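Local coordinates for nuclear import protein MOG1 (Saccharomyces cerevisiae, PDB 1JHS), which takes part in the Ran GTPase system for nuclear protein import and poly(A)+ mRNA export, and interacts with the Ran homologue GSP1, at residues A[16-21]-A[55-60]; A[140-145]-A[170-175]. The protein carries 1 engineered substitution. One frame throughout, in Å; residues are numbered along the deposited sequence.

Interaction 1 (A[16-21]-A[55-60]); sequences VVPPGF and ESIIVD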
# COMPACT_ATOMS: atom_id res chain seq x y z
N VAL A 16 0.69 -5.72 10.69
CA VAL A 16 1.97 -5.25 11.23
C VAL A 16 2.43 -4.03 10.47
O VAL A 16 2.00 -3.81 9.34
CB VAL A 16 3.07 -6.33 11.10
CG1 VAL A 16 2.66 -7.58 11.87
CG2 VAL A 16 3.29 -6.68 9.60
N VAL A 17 3.27 -3.21 11.13
CA VAL A 17 3.89 -2.05 10.49
C VAL A 17 5.34 -1.96 10.99
O VAL A 17 5.69 -2.52 12.04
CB VAL A 17 3.14 -0.68 10.76
CG1 VAL A 17 1.66 -0.80 10.36
CG2 VAL A 17 3.31 -0.26 12.20
N PRO A 18 6.22 -1.28 10.23
CA PRO A 18 7.62 -1.18 10.67
C PRO A 18 7.82 -0.31 11.89
O PRO A 18 7.03 0.57 12.19
CB PRO A 18 8.33 -0.55 9.47
CG PRO A 18 7.42 -0.83 8.30
CD PRO A 18 6.04 -0.65 8.92
N PRO A 19 8.93 -0.55 12.62
CA PRO A 19 9.18 0.29 13.79
C PRO A 19 9.44 1.73 13.31
O PRO A 19 9.91 1.95 12.19
CB PRO A 19 10.40 -0.37 14.44
CG PRO A 19 11.07 -1.15 13.31
CD PRO A 19 9.88 -1.68 12.55
N GLY A 20 9.10 2.70 14.14
CA GLY A 20 9.32 4.08 13.76
C GLY A 20 8.17 4.69 12.97
O GLY A 20 8.24 5.87 12.58
N PHE A 21 7.14 3.89 12.69
CA PHE A 21 5.98 4.38 11.95
C PHE A 21 4.91 4.75 12.98
O PHE A 21 4.60 3.95 13.86
CB PHE A 21 5.43 3.31 11.00
CG PHE A 21 6.12 3.27 9.67
CD1 PHE A 21 7.48 2.94 9.58
CD2 PHE A 21 5.42 3.54 8.48
CE1 PHE A 21 8.12 2.89 8.34
CE2 PHE A 21 6.06 3.49 7.25
CZ PHE A 21 7.43 3.16 7.18
N GLU A 55 8.01 6.97 3.67
CA GLU A 55 6.88 6.12 3.22
C GLU A 55 5.64 6.32 4.09
O GLU A 55 5.73 6.76 5.22
CB GLU A 55 7.26 4.63 3.28
CG GLU A 55 8.52 4.26 2.48
CD GLU A 55 9.78 4.43 3.31
OE1 GLU A 55 9.68 4.85 4.48
OE2 GLU A 55 10.88 4.11 2.80
N SER A 56 4.47 6.02 3.54
CA SER A 56 3.22 6.14 4.30
C SER A 56 2.37 4.94 3.93
O SER A 56 2.45 4.41 2.81
CB SER A 56 2.50 7.46 4.00
OG SER A 56 2.34 7.67 2.61
N ILE A 57 1.57 4.52 4.89
CA ILE A 57 0.73 3.34 4.75
C ILE A 57 -0.74 3.68 5.03
O ILE A 57 -1.04 4.28 6.06
CB ILE A 57 1.16 2.24 5.77
CG1 ILE A 57 2.64 1.87 5.55
CG2 ILE A 57 0.23 1.02 5.66
CD1 ILE A 57 3.25 0.96 6.69
N ILE A 58 -1.63 3.29 4.13
CA ILE A 58 -3.05 3.53 4.34
C ILE A 58 -3.79 2.20 4.18
O ILE A 58 -3.55 1.47 3.24
CB ILE A 58 -3.67 4.49 3.30
CG1 ILE A 58 -3.08 5.90 3.44
CG2 ILE A 58 -5.22 4.55 3.53
CD1 ILE A 58 -3.66 6.88 2.44
N VAL A 59 -4.67 1.89 5.12
CA VAL A 59 -5.48 0.68 5.04
C VAL A 59 -6.85 1.28 4.87
O VAL A 59 -7.23 2.19 5.61
CB VAL A 59 -5.43 -0.14 6.36
CG1 VAL A 59 -6.35 -1.34 6.25
CG2 VAL A 59 -4.00 -0.60 6.63
N ASP A 60 -7.61 0.79 3.89
CA ASP A 60 -8.92 1.37 3.65
C ASP A 60 -9.97 0.27 3.48
O ASP A 60 -9.78 -0.65 2.70
CB ASP A 60 -8.88 2.21 2.39
CG ASP A 60 -9.90 3.34 2.40
OD1 ASP A 60 -10.84 3.30 3.23
OD2 ASP A 60 -9.75 4.27 1.57
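The type II beta turn from P18 to F21, which follows strand 13-17, lies over the start of strand 56-63 and illustrates how a tight turn can pack on a neighbouring strand. Its backbone bond, F21 N to P18 O, is weak at 3.4 Å, and G20 takes the positive phi (88°) of the third turn position. Within the turn, P18 CD sits over the centre of the F21 ring, 3.9 Å above its plane, while P19 O lies in plane at the edge. Across the contact, I57 is the main partner. Its CG1 branch stands anti to the carbonyl carbon (chi1 -58°) and carries CD1 to the ring, 3.8 Å from F21 CD2. The same methyl points at P18 CD, 3.9 Å away, and meets V17 CG1 more loosely at 4.4 Å. At the far end of the ring, F21 CZ lies 3.9 Å from E55 OE1, with ring and carboxylate planes 26° apart. That carboxylate is held elsewhere: OE1 by N39 and OE2 by a salt bridge to R164. With the ring cut back to an alanine, I57 CD1 and P18 CD would probably lose the surface they share, leaving a gap beside them. The turn thus leads from the three-stranded sheet into strand 21-23 of the seven-stranded one, packed on strand 56-63 and helix 163-178 in an alpha+beta fold.

Interaction 2 (A[140-145]-A[170-175]); sequences VVISIN and QLLQEM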
# COMPACT_ATOMS: atom_id res chain seq x y z
N VAL A 140 -10.68 -4.86 1.27
CA VAL A 140 -9.67 -4.11 2.03
C VAL A 140 -8.53 -3.73 1.08
O VAL A 140 -7.95 -4.62 0.45
CB VAL A 140 -9.06 -4.96 3.14
CG1 VAL A 140 -8.02 -4.12 3.94
CG2 VAL A 140 -10.18 -5.48 4.06
N VAL A 141 -8.21 -2.44 0.98
CA VAL A 141 -7.12 -2.00 0.10
C VAL A 141 -6.01 -1.39 0.96
O VAL A 141 -6.23 -0.45 1.72
CB VAL A 141 -7.61 -0.99 -0.98
CG1 VAL A 141 -6.43 -0.53 -1.87
CG2 VAL A 141 -8.68 -1.65 -1.86
N ILE A 142 -4.81 -1.95 0.86
CA ILE A 142 -3.67 -1.45 1.62
C ILE A 142 -2.74 -0.77 0.61
O ILE A 142 -2.36 -1.41 -0.39
CB ILE A 142 -2.88 -2.58 2.32
CG1 ILE A 142 -3.80 -3.33 3.31
CG2 ILE A 142 -1.71 -1.99 3.13
CD1 ILE A 142 -3.09 -4.39 4.21
N SER A 143 -2.42 0.51 0.83
CA SER A 143 -1.51 1.21 -0.09
C SER A 143 -0.30 1.73 0.67
O SER A 143 -0.42 2.18 1.81
CB SER A 143 -2.21 2.38 -0.83
OG SER A 143 -2.96 3.25 0.02
N ILE A 144 0.87 1.62 0.06
CA ILE A 144 2.09 2.10 0.68
C ILE A 144 2.74 2.99 -0.36
O ILE A 144 3.13 2.52 -1.43
CB ILE A 144 3.05 0.95 1.08
CG1 ILE A 144 2.33 -0.04 2.02
CG2 ILE A 144 4.31 1.56 1.78
CD1 ILE A 144 3.21 -1.26 2.50
N ASN A 145 2.87 4.28 -0.04
CA ASN A 145 3.46 5.25 -0.95
C ASN A 145 4.97 5.35 -0.75
O ASN A 145 5.44 5.45 0.38
CB ASN A 145 2.83 6.61 -0.72
CG ASN A 145 1.34 6.55 -0.81
OD1 ASN A 145 0.78 6.26 -1.88
ND2 ASN A 145 0.67 6.79 0.32
N GLN A 170 8.08 -6.36 0.33
CA GLN A 170 8.12 -7.40 1.35
C GLN A 170 7.20 -6.99 2.51
O GLN A 170 6.43 -7.79 3.02
CB GLN A 170 9.54 -7.60 1.88
CG GLN A 170 9.60 -8.73 2.89
CD GLN A 170 11.02 -9.01 3.35
OE1 GLN A 170 12.00 -8.68 2.66
NE2 GLN A 170 11.14 -9.63 4.53
N LEU A 171 7.27 -5.72 2.89
CA LEU A 171 6.39 -5.21 3.97
C LEU A 171 4.94 -5.43 3.58
O LEU A 171 4.14 -5.92 4.38
CB LEU A 171 6.65 -3.72 4.21
CG LEU A 171 5.61 -2.96 5.03
CD1 LEU A 171 5.50 -3.55 6.44
CD2 LEU A 171 6.02 -1.48 5.10
N LEU A 172 4.60 -5.05 2.35
CA LEU A 172 3.22 -5.18 1.87
C LEU A 172 2.73 -6.62 2.00
O LEU A 172 1.63 -6.89 2.50
CB LEU A 172 3.14 -4.74 0.41
CG LEU A 172 1.71 -4.72 -0.19
CD1 LEU A 172 0.90 -3.54 0.40
CD2 LEU A 172 1.83 -4.59 -1.73
N GLN A 173 3.55 -7.57 1.55
CA GLN A 173 3.17 -8.97 1.64
C GLN A 173 3.05 -9.43 3.09
O GLN A 173 2.15 -10.22 3.42
CB GLN A 173 4.14 -9.82 0.82
CG GLN A 173 3.95 -9.57 -0.70
CD GLN A 173 4.46 -10.68 -1.60
OE1 GLN A 173 5.61 -11.13 -1.46
NE2 GLN A 173 3.62 -11.12 -2.57
N GLU A 174 3.93 -8.95 3.96
CA GLU A 174 3.85 -9.33 5.39
C GLU A 174 2.56 -8.78 6.01
O GLU A 174 1.95 -9.44 6.85
CB GLU A 174 5.07 -8.85 6.17
CG GLU A 174 6.39 -9.50 5.71
CD GLU A 174 7.54 -9.29 6.69
OE1 GLU A 174 8.69 -9.61 6.32
OE2 GLU A 174 7.30 -8.81 7.83
N MET A 175 2.16 -7.57 5.63
CA MET A 175 0.92 -6.99 6.14
C MET A 175 -0.27 -7.84 5.72
O MET A 175 -1.22 -8.05 6.50
CB MET A 175 0.73 -5.56 5.60
CG MET A 175 1.77 -4.57 6.15
SD MET A 175 1.30 -2.89 5.69
CE MET A 175 -0.15 -2.61 6.78
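I142 and I144 meet L171, L172 and M175 without any aromatic ring, so the one flat group that reaches across is the I142 peptide, whose O lies 4.0 Å from L172 CD1. Two further flat groups pair on the helix itself: the Q170 amide gives NE2 to E174 OE1 at 3.0 Å, with the acceptor only 15° out of the amide plane and NE2 coming in nearly in line with the carboxylate C-O bond. This bond joins residues one helical turn apart. The contact is an alpha/beta layer, helix 163-178 lying on one side of the antiparallel sheet that contains strand 138-147. The short axes approach to 9.7 Å and run nearly antiparallel, at 158°. It exemplifies how such a layer is built, the two isoleucines on the helix-facing side of the strand meeting one leucine pair and a methionine. L172 leaves its backbone to one side, but its tip turns in, and it lies alongside I144 with their ends pointing opposite ways. M175 bends at its last torsion (chi3 72°), which brings CE to 4.0 Å from I142 CG2. That methyl branch of I142 also lies near L172 CD1. On the other side of the sheet, V141 and S143 touch helix 70-83, so this strand is covered by helices on both faces. I144 CD1 ends among three side chains of the helix: it lies 3.8 Å from L171 CD2, 3.9 Å from L172 CD1 and 4.1 Å from M175 SD.

The two interactions come in series along the chain, 16-21 with 55-60 closing before 140-145 with 170-175 opens, yet their centres lie only about 8 Å apart. Interaction 1 joins the small three-stranded sheet, through strand 13-17, to the seven-stranded one; both contacts reach the latter, in which strands 56-63 and 138-147 are neighbours, joined by probable backbone hydrogen bonds such as I58 O to S143 N (2.8 Å). Helix 163-178 lies over both, M175 reaching I57 on the neighbouring strand. The helix also meets the end of strand 13-17, where V16 O packs near M175 CG. Early and late parts of the chain thus converge on one face of the large sheet, forming a continuous buried core.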